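Local coordinates for glycosyl hydrolase (PDB 3QC2), which is a glycosyl hydrolase-like protein of Bacteroides ovatus, built mainly of beta sheet with very little helix, consistent with a five-bladed beta-propeller, at residues 225-228 against 229-233. Numbering follows the deposited sequence.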
ATOM      1  N   ILE A 225      -5.502   7.452  17.196  1.00 25.33           N
ATOM      2  CA  ILE A 225      -6.497   8.442  17.594  1.00 25.41           C
ATOM      3  C   ILE A 225      -7.616   7.662  18.217  1.00 25.38           C
ATOM      4  O   ILE A 225      -8.137   6.716  17.620  1.00 24.81           O
ATOM      5  CB  ILE A 225      -6.960   9.290  16.404  1.00 25.04           C
ATOM      6  CG1 ILE A 225      -5.779  10.152  15.925  1.00 25.48           C
ATOM      7  CG2 ILE A 225      -8.143  10.185  16.794  1.00 24.99           C
ATOM      8  CD1 ILE A 225      -6.094  11.052  14.776  1.00 26.03           C
ATOM      9  N   VAL A 226      -7.977   8.036  19.429  1.00 25.98           N
ATOM     10  CA  VAL A 226      -8.967   7.289  20.175  1.00 26.25           C
ATOM     11  C   VAL A 226     -10.145   8.131  20.639  1.00 26.56           C
ATOM     12  O   VAL A 226     -10.075   9.349  20.692  1.00 27.04           O
ATOM     13  CB  VAL A 226      -8.301   6.586  21.414  1.00 26.92           C
ATOM     14  CG1 VAL A 226      -7.225   5.617  20.953  1.00 26.09           C
ATOM     15  CG2 VAL A 226      -7.709   7.617  22.374  1.00 27.52           C
ATOM     16  N   ASN A 227     -11.230   7.439  20.961  1.00 26.49           N
ATOM     17  CA  ASN A 227     -12.449   8.050  21.455  1.00 26.74           C
ATOM     18  C   ASN A 227     -12.325   8.385  22.942  1.00 27.75           C
ATOM     19  O   ASN A 227     -11.299   8.092  23.574  1.00 27.94           O
ATOM     20  CB  ASN A 227     -13.629   7.086  21.243  1.00 26.48           C
ATOM     21  CG  ASN A 227     -13.986   6.900  19.771  1.00 25.45           C
ATOM     22  OD1 ASN A 227     -14.184   7.867  19.048  1.00 25.59           O
ATOM     23  ND2 ASN A 227     -14.100   5.651  19.341  1.00 24.35           N
ATOM     24  N   ILE A 228     -13.376   8.990  23.497  1.00 28.21           N
ATOM     25  CA  ILE A 228     -13.420   9.350  24.924  1.00 29.38           C
ATOM     26  C   ILE A 228     -13.151   8.119  25.807  1.00 30.00           C
ATOM     27  O   ILE A 228     -12.438   8.217  26.806  1.00 30.83           O
ATOM     28  CB  ILE A 228     -14.810   9.959  25.328  1.00 29.96           C
ATOM     29  CG1 ILE A 228     -15.118  11.234  24.519  1.00 29.65           C
ATOM     30  CG2 ILE A 228     -14.845  10.288  26.840  1.00 31.15           C
ATOM     31  CD1 ILE A 228     -16.559  11.748  24.682  1.00 29.48           C
ATOM     32  N   ASP A 229     -13.712   6.959  25.415  1.00 29.68           N
ATOM     33  CA  ASP A 229     -13.547   5.694  26.189  1.00 30.24           C
ATOM     34  C   ASP A 229     -12.278   4.881  25.817  1.00 30.02           C
ATOM     35  O   ASP A 229     -12.102   3.748  26.281  1.00 30.33           O
ATOM     36  CB  ASP A 229     -14.812   4.802  26.067  1.00 30.03           C
ATOM     37  CG  ASP A 229     -15.068   4.288  24.624  1.00 28.87           C
ATOM     38  OD1 ASP A 229     -14.225   4.498  23.707  1.00 27.16           O
ATOM     39  OD2 ASP A 229     -16.118   3.669  24.419  1.00 28.45           O
ATOM     40  N   GLY A 230     -11.409   5.455  24.981  1.00 29.66           N
ATOM     41  CA  GLY A 230     -10.172   4.783  24.581  1.00 29.37           C
ATOM     42  C   GLY A 230     -10.279   3.837  23.392  1.00 28.62           C
ATOM     43  O   GLY A 230      -9.266   3.271  22.967  1.00 28.41           O
ATOM     44  N   SER A 231     -11.494   3.650  22.845  1.00 28.39           N
ATOM     45  CA  SER A 231     -11.663   2.794  21.651  1.00 27.70           C
ATOM     46  C   SER A 231     -11.056   3.511  20.456  1.00 27.02           C
ATOM     47  O   SER A 231     -10.881   4.736  20.484  1.00 27.05           O
ATOM     48  CB  SER A 231     -13.143   2.461  21.395  1.00 27.66           C
ATOM     49  OG  SER A 231     -13.936   3.634  21.267  1.00 27.83           O
ATOM     50  N   LEU A 232     -10.698   2.751  19.424  1.00 26.47           N
ATOM     51  CA  LEU A 232     -10.111   3.326  18.221  1.00 25.79           C
ATOM     52  C   LEU A 232     -11.175   4.093  17.459  1.00 25.59           C
ATOM     53  O   LEU A 232     -12.262   3.569  17.199  1.00 25.57           O
ATOM     54  CB  LEU A 232      -9.527   2.239  17.328  1.00 25.48           C
ATOM     55  CG  LEU A 232      -8.310   1.476  17.852  1.00 26.23           C
ATOM     56  CD1 LEU A 232      -8.011   0.252  16.959  1.00 25.32           C
ATOM     57  CD2 LEU A 232      -7.090   2.396  17.939  1.00 25.78           C
ATOM     58  N   LYS A 233     -10.852   5.328  17.091  1.00 25.61           N
ATOM     59  CA  LYS A 233     -11.781   6.206  16.392  1.00 25.53           C
ATOM     60  C   LYS A 233     -11.884   5.850  14.907  1.00 24.52           C
ATOM     61  O   LYS A 233     -10.923   5.973  14.169  1.00 24.33           O
ATOM     62  CB  LYS A 233     -11.329   7.656  16.565  1.00 26.07           C
ATOM     63  CG  LYS A 233     -12.296   8.713  16.060  1.00 27.03           C
ATOM     64  CD  LYS A 233     -11.804  10.132  16.483  1.00 29.03           C
ATOM     65  CE  LYS A 233     -12.861  11.202  16.233  1.00 30.51           C
ATOM     66  NZ  LYS A 233     -12.480  12.529  16.799  1.00 31.33           N
TER
HETATM   67  O   HOH W   1      -8.286   6.194  14.808  1.00 18.65           O
HETATM   68  O   HOH W   2     -11.091  11.707  19.447  1.00 41.63           O
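The first torsions of Asn227 and Ser231 aim the two groups at each other: the asparagine keeps CG anti to its own carbonyl carbon (chi1 -69°), while the serine holds OG between backbone N and carbonyl carbon (chi1 56°). ND2 of Asn227 donates to OG of Ser231 at 2.8 Å, the oxygen lying close to the amide plane. OG of Ser231 in turn donates to OD1 of Asp229 at 2.6 Å, on the syn side of the carboxylate. That oxygen has a second donor in the backbone N of Ser231, which comes from above the carboxylate plane, so two bonds from one residue tether the aspartate, and a chain of hydrogen bonds runs from ND2 through OG to OD1.

In the backbone, Asn227 N donates to Ser231 O at 2.8 Å and Gly230 N to Asn227 O at 3.0 Å. Farther from the turn, Lys233 N donates to Ile225 O at 3.1 Å. The extended lysine chain lies obliquely across Ile225, its CD 3.7 Å from CG2, and across Asn227, where CG comes within 3.6 Å of OD1. A water accepts from NZ of Lys233 and donates to Val226 O. Leu232 points away from 225-228, and its side chain touches Phe174, Leu177 and Trp206, joining the loop to the body of the chain.

OD1 of Asp229 accepts from a backbone N two residues on, which defines an Asx turn. Here a type I beta turn from Asn227 to Gly230, with glycine at positive phi (86°), reverses the chain at the protein surface between strands 222-224 and 247-257; continued by the Val226-Leu232 bridge, it is the type I turn plus G1 beta bulge of a 3:5 hairpin.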